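Local coordinates for thioesterase (Streptomyces coelicolor, PDB 3QMW), which probably hydrolyses thioesters as an alpha/beta-hydrolase-fold thioesterase of the prodiginine biosynthetic pathway, at residues P212-P216 with E217-A221; E189-W193 with H194-P198; A108-A111 with Y112-C116. One frame throughout, in Å; residues are numbered along the deposited sequence.

Contact 1 (P212-P216 with E217-A221); sequences PIATP and EMVEA
The carboxylate of Glu217 and the puckered ring of Pro216 adjoin Thr215 at this turn. The carboxylate lies loosely by the threonine, its OE2 3.9 Å from Thr215 OG1, whereas Glu217 CG comes closer, 3.4 Å from the same OG1; the proline ring is packed by Arg232 and His234 of strand 230-235. Thr215 stands at the N-cap of helix 216-220. With chi1 at 55°, its OG1 sits between the backbone N and the carbonyl carbon and is turned into the first turn of the helix, where it touches Met218 CG at 3.3 Å. The extended Met218 chain crosses the threonine obliquely and brings its sulfur beside the incoming loop, Met218 SD lying 3.5 Å from Ile213 O. Thr215 N gives a weak but straight bond to Met218 SD (3.6 Å, 167°). Val219 N then bonds to Thr215 O at 2.9 Å, and Glu220 N to Pro216 O, which starts the helical ladder. Val219 CG2 reaches Ala214 CB at 4.1 Å. Upstream, the backbone N atoms of Ile213 and Ala214 bond weakly to OD1 of Asp211, probably the acid of a Ser-His-Asp triad. The thioether probably gives the Thr215 N-H a weak acceptor, so that the loop following this aspartate is linked to the helix both by the sulfur and, more firmly, by the bond from Val219 N to Thr215 O.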
loop_
_atom_site.group_PDB
_atom_site.type_symbol
_atom_site.label_atom_id
_atom_site.label_comp_id
_atom_site.label_asym_id
_atom_site.label_seq_id
_atom_site.Cartn_x
_atom_site.Cartn_y
_atom_site.Cartn_z
ATOM N N PRO D 212 -15.118 1.605 -19.622
ATOM C CA PRO D 212 -15.725 2.580 -20.539
ATOM C C PRO D 212 -16.260 3.841 -19.856
ATOM O O PRO D 212 -16.092 4.941 -20.372
ATOM C CB PRO D 212 -16.882 1.800 -21.174
ATOM C CG PRO D 212 -16.548 0.363 -20.967
ATOM C CD PRO D 212 -15.802 0.301 -19.676
ATOM N N ILE D 213 -16.887 3.675 -18.699
ATOM C CA ILE D 213 -17.612 4.769 -18.041
ATOM C C ILE D 213 -16.664 5.798 -17.407
ATOM O O ILE D 213 -17.080 6.911 -17.088
ATOM C CB ILE D 213 -18.617 4.225 -16.975
ATOM C CG1 ILE D 213 -19.468 3.089 -17.558
ATOM C CG2 ILE D 213 -19.528 5.339 -16.452
ATOM C CD1 ILE D 213 -20.017 3.363 -18.963
ATOM N N ALA D 214 -15.399 5.421 -17.225
ATOM C CA ALA D 214 -14.367 6.364 -16.807
ATOM C C ALA D 214 -13.072 6.121 -17.585
ATOM O O ALA D 214 -12.156 5.454 -17.095
ATOM C CB ALA D 214 -14.132 6.269 -15.309
ATOM N N THR D 215 -13.019 6.659 -18.806
ATOM C CA THR D 215 -11.822 6.590 -19.656
ATOM C C THR D 215 -10.800 7.641 -19.223
ATOM O O THR D 215 -11.166 8.640 -18.604
ATOM C CB THR D 215 -12.157 6.820 -21.155
ATOM O OG1 THR D 215 -12.861 8.059 -21.312
ATOM C CG2 THR D 215 -13.012 5.687 -21.706
ATOM N N PRO D 216 -9.515 7.420 -19.544
ATOM C CA PRO D 216 -8.449 8.352 -19.170
ATOM C C PRO D 216 -8.789 9.828 -19.428
ATOM O O PRO D 216 -8.655 10.669 -18.531
ATOM C CB PRO D 216 -7.277 7.902 -20.051
ATOM C CG PRO D 216 -7.491 6.452 -20.240
ATOM C CD PRO D 216 -8.978 6.206 -20.187
ATOM N N GLU D 217 -9.227 10.127 -20.647
ATOM C CA GLU D 217 -9.645 11.486 -21.008
ATOM C C GLU D 217 -10.768 12.039 -20.101
ATOM O O GLU D 217 -10.788 13.239 -19.805
ATOM C CB GLU D 217 -10.061 11.548 -22.490
ATOM C CG GLU D 217 -11.275 10.679 -22.840
ATOM C CD GLU D 217 -11.608 10.651 -24.328
ATOM O OE1 GLU D 217 -11.124 11.562 -25.041
ATOM O OE2 GLU D 217 -12.335 9.733 -24.787
ATOM N N MET D 218 -11.685 11.169 -19.664
ATOM C CA MET D 218 -12.755 11.562 -18.739
ATOM C C MET D 218 -12.193 11.857 -17.355
ATOM O O MET D 218 -12.593 12.819 -16.702
ATOM C CB MET D 218 -13.824 10.466 -18.614
ATOM C CG MET D 218 -14.724 10.305 -19.828
ATOM S SD MET D 218 -15.764 8.820 -19.761
ATOM C CE MET D 218 -16.514 8.875 -21.391
ATOM N N VAL D 219 -11.265 11.017 -16.916
ATOM C CA VAL D 219 -10.642 11.179 -15.609
ATOM C C VAL D 219 -9.654 12.338 -15.649
ATOM O O VAL D 219 -9.510 13.076 -14.676
ATOM C CB VAL D 219 -9.931 9.890 -15.157
ATOM C CG1 VAL D 219 -9.399 10.039 -13.728
ATOM C CG2 VAL D 219 -10.892 8.707 -15.254
ATOM N N GLU D 220 -8.985 12.501 -16.785
ATOM C CA GLU D 220 -8.134 13.659 -17.009
ATOM C C GLU D 220 -8.916 14.953 -16.818
ATOM O O GLU D 220 -8.371 15.934 -16.320
ATOM C CB GLU D 220 -7.544 13.626 -18.421
ATOM C CG GLU D 220 -6.521 14.752 -18.732
ATOM C CD GLU D 220 -5.221 14.623 -17.944
ATOM O OE1 GLU D 220 -4.814 13.480 -17.628
ATOM O OE2 GLU D 220 -4.599 15.665 -17.646
ATOM N N ALA D 221 -10.190 14.948 -17.204
ATOM C CA ALA D 221 -11.050 16.140 -17.124
ATOM C C ALA D 221 -11.256 16.716 -15.707
ATOM O O ALA D 221 -11.773 17.818 -15.565
ATOM C CB ALA D 221 -12.405 15.853 -17.791
#

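Contact 2 (E189-W193 with H194-P198); sequences ERYDW and HPRPP
Apolar contact centres on the indole of Trp193, one face of which is covered by Pro195: Pro195 CA stands 3.7 Å from the centroid of the six-membered ring of Trp193, only 10° off its normal, a CH-pi contact. Pro195 CB adds a touch on Trp193 CZ3 at 4.1 Å, and His194 O also lies over a face of the indole. CG anti to the backbone N (chi1 178°) swings the Trp193 ring round to meet the residues that follow it. The Arg196 chain bends at chi3 and packs its guanidinium alongside the indole, the planes 18° apart, with Arg196 NH2 3.3 Å from Trp193 CD1. All this belongs to the loop between helix 178-189 and strand 203-208 of the alpha/beta-hydrolase fold, laid against helix 106-120. Among polar contacts, Arg196 NE makes a weak hydrogen bond to His194 O at 3.0 Å. Arg196 NE and Trp193 NE1, 3.3 Å apart, are both donors and do not bond; the indole N-H goes to Tyr112 OH. With an alanine in place of Trp193, Tyr112 OH would probably lose this donor and Pro195 its aromatic platform. Tyr191 OH, hydrogen-bonded to Glu113, lies in the indole plane at the ring edge.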
loop_
_atom_site.group_PDB
_atom_site.type_symbol
_atom_site.label_atom_id
_atom_site.label_comp_id
_atom_site.label_asym_id
_atom_site.label_seq_id
_atom_site.Cartn_x
_atom_site.Cartn_y
_atom_site.Cartn_z
ATOM N N GLU D 189 -27.463 11.204 -12.927
ATOM C CA GLU D 189 -27.908 11.411 -14.307
ATOM C C GLU D 189 -28.872 12.590 -14.452
ATOM O O GLU D 189 -29.064 13.106 -15.554
ATOM C CB GLU D 189 -28.531 10.114 -14.814
ATOM C CG GLU D 189 -27.562 8.919 -14.718
ATOM C CD GLU D 189 -28.219 7.572 -15.000
ATOM O OE1 GLU D 189 -29.444 7.439 -14.809
ATOM O OE2 GLU D 189 -27.508 6.634 -15.422
ATOM N N ARG D 190 -29.479 12.984 -13.333
ATOM C CA ARG D 190 -30.268 14.213 -13.206
ATOM C C ARG D 190 -29.382 15.342 -12.689
ATOM O O ARG D 190 -29.833 16.474 -12.517
ATOM C CB ARG D 190 -31.426 14.016 -12.213
ATOM C CG ARG D 190 -32.339 12.816 -12.487
ATOM C CD ARG D 190 -33.120 12.944 -13.787
ATOM N NE ARG D 190 -33.997 14.116 -13.794
ATOM C CZ ARG D 190 -34.702 14.530 -14.846
ATOM N NH1 ARG D 190 -34.658 13.869 -16.005
ATOM N NH2 ARG D 190 -35.464 15.617 -14.741
ATOM N N TYR D 191 -28.130 15.013 -12.392
ATOM C CA TYR D 191 -27.125 16.005 -12.027
ATOM C C TYR D 191 -26.688 16.704 -13.295
ATOM O O TYR D 191 -26.452 16.054 -14.315
ATOM C CB TYR D 191 -25.929 15.300 -11.382
ATOM C CG TYR D 191 -24.756 16.176 -10.984
ATOM C CD1 TYR D 191 -24.725 16.810 -9.745
ATOM C CD2 TYR D 191 -23.655 16.324 -11.827
ATOM C CE1 TYR D 191 -23.651 17.591 -9.369
ATOM C CE2 TYR D 191 -22.572 17.103 -11.461
ATOM C CZ TYR D 191 -22.576 17.734 -10.232
ATOM O OH TYR D 191 -21.493 18.497 -9.874
ATOM N N ASP D 192 -26.615 18.028 -13.240
ATOM C CA ASP D 192 -25.897 18.786 -14.260
ATOM C C ASP D 192 -25.062 19.832 -13.544
ATOM O O ASP D 192 -25.540 20.494 -12.627
ATOM C CB ASP D 192 -26.841 19.418 -15.295
ATOM C CG ASP D 192 -26.237 19.436 -16.703
ATOM O OD1 ASP D 192 -26.015 18.350 -17.273
ATOM O OD2 ASP D 192 -25.987 20.540 -17.245
ATOM N N TRP D 193 -23.808 19.959 -13.961
ATOM C CA TRP D 193 -22.826 20.716 -13.200
ATOM C C TRP D 193 -23.055 22.234 -13.259
ATOM O O TRP D 193 -22.740 22.876 -14.258
ATOM C CB TRP D 193 -21.412 20.352 -13.661
ATOM C CG TRP D 193 -20.338 21.101 -12.965
ATOM C CD1 TRP D 193 -19.947 20.963 -11.667
ATOM C CD2 TRP D 193 -19.509 22.118 -13.532
ATOM N NE1 TRP D 193 -18.919 21.836 -11.386
ATOM C CE2 TRP D 193 -18.634 22.559 -12.514
ATOM C CE3 TRP D 193 -19.421 22.701 -14.803
ATOM C CZ2 TRP D 193 -17.678 23.555 -12.729
ATOM C CZ3 TRP D 193 -18.469 23.694 -15.017
ATOM C CH2 TRP D 193 -17.609 24.109 -13.984
ATOM N N HIS D 194 -23.633 22.767 -12.176
ATOM C CA HIS D 194 -23.653 24.202 -11.874
ATOM C C HIS D 194 -22.223 24.731 -11.883
ATOM O O HIS D 194 -21.441 24.375 -11.000
ATOM C CB HIS D 194 -24.233 24.462 -10.463
ATOM C CG HIS D 194 -25.732 24.485 -10.400
ATOM N ND1 HIS D 194 -26.481 23.384 -10.037
ATOM C CD2 HIS D 194 -26.621 25.486 -10.621
ATOM C CE1 HIS D 194 -27.765 23.701 -10.050
ATOM N NE2 HIS D 194 -27.877 24.970 -10.405
ATOM N N PRO D 195 -21.869 25.582 -12.865
ATOM C CA PRO D 195 -20.511 26.127 -12.843
ATOM C C PRO D 195 -20.162 26.818 -11.528
ATOM O O PRO D 195 -20.991 27.522 -10.936
ATOM C CB PRO D 195 -20.509 27.118 -14.011
ATOM C CG PRO D 195 -21.512 26.547 -14.963
ATOM C CD PRO D 195 -22.606 26.012 -14.069
ATOM N N ARG D 196 -18.932 26.581 -11.085
ATOM C CA ARG D 196 -18.452 27.070 -9.807
ATOM C C ARG D 196 -16.921 27.083 -9.863
ATOM O O ARG D 196 -16.335 26.517 -10.795
ATOM C CB ARG D 196 -18.989 26.175 -8.678
ATOM C CG ARG D 196 -18.209 24.883 -8.459
ATOM C CD ARG D 196 -19.043 23.865 -7.705
ATOM N NE ARG D 196 -19.997 23.215 -8.593
ATOM C CZ ARG D 196 -21.036 22.491 -8.190
ATOM N NH1 ARG D 196 -21.284 22.323 -6.892
ATOM N NH2 ARG D 196 -21.840 21.941 -9.096
ATOM N N PRO D 197 -16.268 27.713 -8.868
ATOM C CA PRO D 197 -14.820 27.824 -8.922
ATOM C C PRO D 197 -14.125 26.491 -8.631
ATOM O O PRO D 197 -14.795 25.520 -8.253
ATOM C CB PRO D 197 -14.508 28.856 -7.833
ATOM C CG PRO D 197 -15.673 28.833 -6.899
ATOM C CD PRO D 197 -16.801 28.100 -7.548
ATOM N N PRO D 198 -12.790 26.436 -8.813
ATOM C CA PRO D 198 -12.030 25.225 -8.497
ATOM C C PRO D 198 -11.677 25.109 -7.016
ATOM O O PRO D 198 -11.652 26.103 -6.300
ATOM C CB PRO D 198 -10.764 25.374 -9.352
ATOM C CG PRO D 198 -10.556 26.847 -9.453
ATOM C CD PRO D 198 -11.933 27.481 -9.411
#

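Contact 3 (A108-A111 with Y112-C116); sequences ALLA and YEVAC
Tyr112, Ala111 and Leu109 bury the most surface where two successive turns of helix 106-120 meet. This is the helix of the beta-alpha-beta unit formed with strands 99-104 and 129-132, and it starts within a Gly-x-Ser-x-Gly sequence consistent with the nucleophile elbow of alpha/beta hydrolases. Tyr112 N bonds to Ala108 O at 3.0 Å, almost straight at 173°. Its CG is anti to the backbone N (chi1 168°), which carries the ring out from the helix so that Leu109 O comes at the ring edge, near its plane. Ala111 offers its carbonyl O to Ala115 N at 2.9 Å, in a bond bent to 147°, and the same Ala111 O lies 3.5 Å from Ala115 CB. Leu109 O accepts Glu113 N at 3.2 Å, with the donor tilted from the carbonyl plane; Leu109 O also borders Glu113 CG at 3.5 Å, and beyond that atom the glutamate chain folds at chi2. Beyond the two turns, Tyr225 meets the Tyr112 ring nearly at right angles, and the outer ends of Tyr112 and Glu113 are hydrogen-bonded to Trp193 NE1 and Tyr191 OH. The Ala111 methyl packs on Leu129 of strand 129-132, consistent with close packing of helix on sheet, while Glu113 and Val114 both touch Ala83 of helix 79-91. One turn apart on the helix, Val114 N bonds to Leu110 O, and Val114 CG2 meets Leu110 CD1 at 3.6 Å.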
loop_
_atom_site.group_PDB
_atom_site.type_symbol
_atom_site.label_atom_id
_atom_site.label_comp_id
_atom_site.label_asym_id
_atom_site.label_seq_id
_atom_site.Cartn_x
_atom_site.Cartn_y
_atom_site.Cartn_z
ATOM N N ALA D 108 -17.468 9.225 -6.111
ATOM C CA ALA D 108 -16.564 10.289 -6.555
ATOM C C ALA D 108 -17.319 11.598 -6.757
ATOM O O ALA D 108 -16.959 12.639 -6.192
ATOM C CB ALA D 108 -15.899 9.897 -7.850
ATOM N N LEU D 109 -18.363 11.535 -7.579
ATOM C CA LEU D 109 -19.232 12.684 -7.830
ATOM C C LEU D 109 -19.758 13.220 -6.507
ATOM O O LEU D 109 -19.726 14.422 -6.273
ATOM C CB LEU D 109 -20.389 12.300 -8.779
ATOM C CG LEU D 109 -21.317 13.419 -9.297
ATOM C CD1 LEU D 109 -20.562 14.692 -9.658
ATOM C CD2 LEU D 109 -22.132 12.939 -10.479
ATOM N N LEU D 110 -20.186 12.308 -5.632
ATOM C CA LEU D 110 -20.717 12.668 -4.313
ATOM C C LEU D 110 -19.645 13.275 -3.425
ATOM O O LEU D 110 -19.924 14.223 -2.699
ATOM C CB LEU D 110 -21.358 11.454 -3.632
ATOM C CG LEU D 110 -21.665 11.521 -2.125
ATOM C CD1 LEU D 110 -22.288 12.842 -1.675
ATOM C CD2 LEU D 110 -22.567 10.366 -1.764
ATOM N N ALA D 111 -18.432 12.727 -3.492
ATOM C CA ALA D 111 -17.285 13.245 -2.737
ATOM C C ALA D 111 -17.014 14.724 -3.049
ATOM O O ALA D 111 -16.918 15.566 -2.146
ATOM C CB ALA D 111 -16.051 12.421 -3.052
ATOM N N TYR D 112 -16.901 15.014 -4.343
ATOM C CA TYR D 112 -16.681 16.367 -4.849
ATOM C C TYR D 112 -17.751 17.338 -4.338
ATOM O O TYR D 112 -17.435 18.388 -3.772
ATOM C CB TYR D 112 -16.643 16.314 -6.386
ATOM C CG TYR D 112 -16.717 17.640 -7.105
ATOM C CD1 TYR D 112 -15.821 18.670 -6.820
ATOM C CD2 TYR D 112 -17.667 17.854 -8.103
ATOM C CE1 TYR D 112 -15.886 19.888 -7.498
ATOM C CE2 TYR D 112 -17.738 19.056 -8.779
ATOM C CZ TYR D 112 -16.846 20.067 -8.476
ATOM O OH TYR D 112 -16.931 21.260 -9.149
ATOM N N GLU D 113 -19.015 16.962 -4.511
ATOM C CA GLU D 113 -20.131 17.789 -4.058
ATOM C C GLU D 113 -20.119 18.076 -2.562
ATOM O O GLU D 113 -20.346 19.212 -2.165
ATOM C CB GLU D 113 -21.450 17.154 -4.453
ATOM C CG GLU D 113 -21.722 17.257 -5.942
ATOM C CD GLU D 113 -22.140 18.648 -6.370
ATOM O OE1 GLU D 113 -22.923 19.303 -5.638
ATOM O OE2 GLU D 113 -21.687 19.080 -7.451
ATOM N N VAL D 114 -19.859 17.074 -1.734
ATOM C CA VAL D 114 -19.703 17.315 -0.293
ATOM C C VAL D 114 -18.501 18.235 0.006
ATOM O O VAL D 114 -18.531 19.017 0.967
ATOM C CB VAL D 114 -19.536 15.995 0.506
ATOM C CG1 VAL D 114 -19.014 16.278 1.923
ATOM C CG2 VAL D 114 -20.854 15.216 0.545
ATOM N N ALA D 115 -17.448 18.129 -0.809
ATOM C CA ALA D 115 -16.269 18.985 -0.658
ATOM C C ALA D 115 -16.666 20.446 -0.822
ATOM O O ALA D 115 -16.430 21.274 0.061
ATOM C CB ALA D 115 -15.205 18.607 -1.674
ATOM N N CYS D 116 -17.288 20.743 -1.954
ATOM C CA CYS D 116 -17.834 22.065 -2.214
ATOM C C CYS D 116 -18.728 22.558 -1.072
ATOM O O CYS D 116 -18.542 23.655 -0.556
ATOM C CB CYS D 116 -18.625 22.043 -3.522
ATOM S SG CYS D 116 -17.604 21.601 -4.967
#

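In the fold
Contacts 2 and 3 touch, with centres about 11 Å apart: the loop of contact 2 lies along the helix of contact 3. Two probable hydrogen bonds join them, Tyr191 OH to Glu113 OE2 at 2.5 Å and Trp193 NE1 to Tyr112 OH at 3.0 Å, and Tyr191 CE2 packs on Leu109 CD1. Contact 1 stands apart, its centre about 17 Å from each of the other two and its nearest atoms about 8 Å away. Of the probable triad Ser105, His239 and Asp211, contact 1 touches a member through Ala214; in contact 3 Ala108 lies near the triad without touching, while Leu110 touches the presumed nucleophile elbow. A PEG molecule occupies the active site.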